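Local coordinates for SIR4-interacting protein SIF2 (Saccharomyces cerevisiae, PDB 1R5M), which acts as a WD40-repeat transcriptional corepressor of the yeast Set3 complex, antagonises telomeric silencing and interacts with SIR4, at residues S296-G299 / V303-C306; G310-W315 / Y345-M350. All blocks are in the same frame, centred on the assembly; numbering follows the deposited sequence.

Contact 1 (296-299 with 303-306) pairs two neighbouring strands of WD repeat 6, whereas contact 2 (310-315 with 345-350) joins the next strand of that repeat to a strand of WD repeat 7 in the adjoining blade of the propeller. Both are buried; only contact 1 reaches partly exposed residues, Ser296 and Trp297. Contact 1 combines two backbone hydrogen bonds with valine, isoleucine and tryptophan packing, while contact 2 has no hydrogen bond across it. Strands 302-307 and 311-316 are neighbours in one sheet: Val303 O lies 2.8 Å from Trp315 N. Cys306 and Tyr345 also meet, SG to OH at 3.5 Å.

Contact 1. Residues S296-G299 / V303-C306; sequences SWVG and VISC
Ser296 and Ile304 are a hydrogen-bonded pair in the antiparallel hairpin that strands 292-298 and 302-307 form in WD repeat 6, one blade of the beta-propeller. Ser296 N donates a hydrogen bond to Ile304 O at 2.9 Å. Ile304 N returns one to Ser296 O at 2.8 Å. The next pair, Trp297 with Val303, is non-hydrogen-bonded and brings the two CA atoms to 4.4 Å. Here Val303 CA also makes a CA-H...O contact with Ser296 O.

The packing is tight in two places, Val298 against Ile304 and Trp297 against Val303. On the face with Ile304, its CG2 methyl reaches Val298 CG2 at 3.5 Å, and this buried pair is backed by Leu359 and Leu314. Ser296 shares that face and holds the pair by its backbone, but its side chain, on a partly exposed residue, packs loosely, CB being 4.2 Å from Ile304 CG2. On the other face, with CG anti to its own carbonyl carbon (chi1 -81°), the Trp297 indole turns back alongside Val303, and both side chains point the same way. Val303 CG1 sits over one face of the six-membered ring as a CH-pi contact, 3.8 Å from the centroid and displaced toward the rim. Trp297 NE1 is hydrogen-bonded to Glu254 O, and the ring also touches Ile273. With an alanine here, Val303 CG1 would probably lose its aromatic cover and Glu254 O its indole donor. The ring atom nearest that methyl is Trp297 CE3, 3.5 Å from Val303 CG1.

Contact 2. Residues G310-W315 / Y345-M350; sequences GSVRLW and YAVAFM
Gly310 to Val312 and Tyr345 to Phe349 run in opposite directions, 179° apart, yet the strands are too widely spaced to pair: the CA atoms of Val312 and Val347 are 8.4 Å apart, and no hydrogen bond crosses. Side chains bridge the distance, and Val312 carries most of it. With CG1 anti to the backbone N (chi1 177°), its two methyls part toward different partners. CG2 meets Val347 CG1 tip to tip at 3.9 Å, while CG1 comes obliquely to the Tyr345 ring, 3.9 Å from CD2 and slightly farther from CE2. This is part of the apolar interface between successive blades of a WD40 beta-propeller, repeat 6 supplying the strand with Val312 and repeat 7 the strand with Tyr345, Val347 and Phe349. Ile304 of the preceding strand in repeat 6 touches both Val312 and Tyr345, and Tyr357 of repeat 7 touches Val312, Val347 and Phe349. At the other end of the contact, the Phe349 ring presents its edge to the backbone of Gly310, where the carbonyl O lies near the ring plane, 3.9 Å from CE2. Ile333 packs on Phe349 as well as on Val312.

Contact 1. Residues S296-G299 / V303-C306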
loop_
_atom_site.group_PDB
_atom_site.type_symbol
_atom_site.label_atom_id
_atom_site.label_comp_id
_atom_site.label_asym_id
_atom_site.label_seq_id
_atom_site.Cartn_x
_atom_site.Cartn_y
_atom_site.Cartn_z
ATOM N N SER A 296 8.458 -0.839 -3.725
ATOM C CA SER A 296 7.764 -1.631 -4.731
ATOM C C SER A 296 8.722 -2.279 -5.708
ATOM O O SER A 296 9.860 -1.838 -5.883
ATOM C CB SER A 296 6.822 -0.749 -5.565
ATOM O OG SER A 296 5.805 -0.147 -4.793
ATOM N N TRP A 297 8.237 -3.327 -6.360
ATOM C CA TRP A 297 9.006 -3.986 -7.390
ATOM C C TRP A 297 8.850 -3.132 -8.637
ATOM O O TRP A 297 7.796 -2.533 -8.864
ATOM C CB TRP A 297 8.447 -5.381 -7.688
ATOM C CG TRP A 297 8.879 -6.407 -6.722
ATOM C CD1 TRP A 297 8.183 -6.869 -5.642
ATOM C CD2 TRP A 297 10.137 -7.077 -6.709
ATOM N NE1 TRP A 297 8.937 -7.789 -4.955
ATOM C CE2 TRP A 297 10.144 -7.935 -5.588
ATOM C CE3 TRP A 297 11.267 -7.035 -7.538
ATOM C CZ2 TRP A 297 11.239 -8.745 -5.271
ATOM C CZ3 TRP A 297 12.357 -7.842 -7.225
ATOM C CH2 TRP A 297 12.333 -8.686 -6.097
ATOM N N VAL A 298 9.913 -3.059 -9.426
ATOM C CA VAL A 298 9.890 -2.333 -10.689
ATOM C C VAL A 298 10.321 -3.428 -11.651
ATOM O O VAL A 298 11.511 -3.657 -11.873
ATOM C CB VAL A 298 10.900 -1.173 -10.709
ATOM C CG1 VAL A 298 10.882 -0.497 -12.072
ATOM C CG2 VAL A 298 10.551 -0.163 -9.617
ATOM N N GLY A 299 9.340 -4.128 -12.207
ATOM C CA GLY A 299 9.669 -5.231 -13.086
ATOM C C GLY A 299 10.178 -6.360 -12.208
ATOM O O GLY A 299 9.790 -6.475 -11.039
ATOM N N VAL A 303 13.947 -2.709 -7.717
ATOM C CA VAL A 303 13.000 -2.344 -6.671
ATOM C C VAL A 303 13.214 -0.859 -6.421
ATOM O O VAL A 303 14.294 -0.325 -6.679
ATOM C CB VAL A 303 13.203 -3.134 -5.350
ATOM C CG1 VAL A 303 12.839 -4.596 -5.565
ATOM C CG2 VAL A 303 14.630 -3.006 -4.855
ATOM N N ILE A 304 12.171 -0.186 -5.955
ATOM C CA ILE A 304 12.255 1.241 -5.691
ATOM C C ILE A 304 11.710 1.501 -4.298
ATOM O O ILE A 304 10.779 0.831 -3.846
ATOM C CB ILE A 304 11.470 2.040 -6.769
ATOM C CG1 ILE A 304 11.725 3.539 -6.607
ATOM C CG2 ILE A 304 9.980 1.726 -6.688
ATOM C CD1 ILE A 304 11.258 4.359 -7.803
ATOM N N SER A 305 12.313 2.460 -3.608
ATOM C CA SER A 305 11.896 2.786 -2.256
ATOM C C SER A 305 11.927 4.283 -2.003
ATOM O O SER A 305 12.603 5.027 -2.711
ATOM C CB SER A 305 12.823 2.096 -1.250
ATOM O OG SER A 305 14.181 2.452 -1.484
ATOM N N CYS A 306 11.166 4.724 -1.010
ATOM C CA CYS A 306 11.182 6.129 -0.623
ATOM C C CYS A 306 11.223 6.153 0.897
ATOM O O CYS A 306 10.788 5.207 1.568
ATOM C CB CYS A 306 9.998 6.914 -1.203
ATOM S SG CYS A 306 8.369 6.297 -0.851
#

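Contact 2. Residues G310-W315 / Y345-M350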
loop_
_atom_site.group_PDB
_atom_site.type_symbol
_atom_site.label_atom_id
_atom_site.label_comp_id
_atom_site.label_asym_id
_atom_site.label_seq_id
_atom_site.Cartn_x
_atom_site.Cartn_y
_atom_site.Cartn_z
ATOM N N GLY A 310 13.587 11.812 2.702
ATOM C CA GLY A 310 13.270 12.617 1.535
ATOM C C GLY A 310 13.777 12.133 0.189
ATOM O O GLY A 310 13.685 12.858 -0.803
ATOM N N SER A 311 14.291 10.909 0.133
ATOM C CA SER A 311 14.812 10.387 -1.124
ATOM C C SER A 311 14.032 9.219 -1.704
ATOM O O SER A 311 13.333 8.493 -0.992
ATOM C CB SER A 311 16.275 9.957 -0.959
ATOM O OG SER A 311 16.381 8.772 -0.184
ATOM N N VAL A 312 14.158 9.071 -3.016
ATOM C CA VAL A 312 13.545 7.988 -3.766
ATOM C C VAL A 312 14.749 7.283 -4.367
ATOM O O VAL A 312 15.587 7.919 -5.013
ATOM C CB VAL A 312 12.642 8.512 -4.899
ATOM C CG1 VAL A 312 12.082 7.345 -5.696
ATOM C CG2 VAL A 312 11.508 9.343 -4.317
ATOM N N ARG A 313 14.854 5.978 -4.142
ATOM C CA ARG A 313 15.990 5.228 -4.652
ATOM C C ARG A 313 15.580 4.009 -5.457
ATOM O O ARG A 313 14.726 3.229 -5.033
ATOM C CB ARG A 313 16.892 4.811 -3.486
ATOM C CG ARG A 313 17.456 6.006 -2.723
ATOM C CD ARG A 313 18.237 5.606 -1.484
ATOM N NE ARG A 313 18.570 6.782 -0.682
ATOM C CZ ARG A 313 19.797 7.268 -0.536
ATOM N NH1 ARG A 313 20.825 6.676 -1.132
ATOM N NH2 ARG A 313 19.994 8.354 0.199
ATOM N N LEU A 314 16.192 3.868 -6.629
ATOM C CA LEU A 314 15.933 2.744 -7.528
ATOM C C LEU A 314 17.151 1.833 -7.434
ATOM O O LEU A 314 18.287 2.274 -7.645
ATOM C CB LEU A 314 15.749 3.244 -8.965
ATOM C CG LEU A 314 15.488 2.177 -10.031
ATOM C CD1 LEU A 314 14.131 1.523 -9.796
ATOM C CD2 LEU A 314 15.532 2.822 -11.408
ATOM N N TRP A 315 16.907 0.564 -7.123
ATOM C CA TRP A 315 17.978 -0.408 -6.936
ATOM C C TRP A 315 17.983 -1.510 -7.987
ATOM O O TRP A 315 16.930 -1.951 -8.436
ATOM C CB TRP A 315 17.849 -1.050 -5.550
ATOM C CG TRP A 315 17.541 -0.084 -4.425
ATOM C CD1 TRP A 315 16.309 0.382 -4.051
ATOM C CD2 TRP A 315 18.479 0.489 -3.512
ATOM N NE1 TRP A 315 16.426 1.206 -2.950
ATOM C CE2 TRP A 315 17.749 1.287 -2.602
ATOM C CE3 TRP A 315 19.872 0.405 -3.372
ATOM C CZ2 TRP A 315 18.365 1.993 -1.564
ATOM C CZ3 TRP A 315 20.482 1.108 -2.343
ATOM C CH2 TRP A 315 19.730 1.890 -1.453
ATOM N N TYR A 345 6.473 6.403 -10.660
ATOM C CA TYR A 345 6.446 6.266 -9.206
ATOM C C TYR A 345 6.017 7.604 -8.619
ATOM O O TYR A 345 6.679 8.620 -8.830
ATOM C CB TYR A 345 7.830 5.878 -8.675
ATOM C CG TYR A 345 7.811 5.364 -7.251
ATOM C CD1 TYR A 345 7.162 4.171 -6.933
ATOM C CD2 TYR A 345 8.439 6.065 -6.223
ATOM C CE1 TYR A 345 7.139 3.685 -5.622
ATOM C CE2 TYR A 345 8.421 5.589 -4.906
ATOM C CZ TYR A 345 7.770 4.399 -4.617
ATOM O OH TYR A 345 7.757 3.914 -3.326
ATOM N N ALA A 346 4.908 7.599 -7.887
ATOM C CA ALA A 346 4.379 8.817 -7.285
ATOM C C ALA A 346 4.646 8.846 -5.790
ATOM O O ALA A 346 4.409 7.862 -5.091
ATOM C CB ALA A 346 2.880 8.913 -7.544
ATOM N N VAL A 347 5.140 9.981 -5.301
ATOM C CA VAL A 347 5.432 10.131 -3.882
ATOM C C VAL A 347 4.792 11.384 -3.307
ATOM O O VAL A 347 4.643 12.390 -4.001
ATOM C CB VAL A 347 6.951 10.195 -3.619
ATOM C CG1 VAL A 347 7.606 8.882 -4.022
ATOM C CG2 VAL A 347 7.566 11.357 -4.382
ATOM N N ALA A 348 4.403 11.312 -2.040
ATOM C CA ALA A 348 3.797 12.452 -1.369
ATOM C C ALA A 348 4.770 12.974 -0.327
ATOM O O ALA A 348 5.132 12.259 0.608
ATOM C CB ALA A 348 2.490 12.037 -0.705
ATOM N N PHE A 349 5.208 14.216 -0.502
ATOM C CA PHE A 349 6.132 14.829 0.438
ATOM C C PHE A 349 5.375 15.464 1.593
ATOM O O PHE A 349 4.192 15.798 1.475
ATOM C CB PHE A 349 6.992 15.888 -0.257
ATOM C CG PHE A 349 8.001 15.322 -1.210
ATOM C CD1 PHE A 349 7.673 15.084 -2.540
ATOM C CD2 PHE A 349 9.286 15.013 -0.772
ATOM C CE1 PHE A 349 8.614 14.548 -3.423
ATOM C CE2 PHE A 349 10.234 14.476 -1.645
ATOM C CZ PHE A 349 9.897 14.244 -2.973
ATOM N N MET A 350 6.075 15.634 2.707
ATOM C CA MET A 350 5.497 16.214 3.910
ATOM C C MET A 350 4.982 17.634 3.686
ATOM O O MET A 350 4.129 18.112 4.432
ATOM C CB MET A 350 6.541 16.201 5.028
ATOM C CG MET A 350 6.044 16.705 6.363
ATOM S SD MET A 350 7.258 16.393 7.657
ATOM C CE MET A 350 6.348 16.957 9.101
#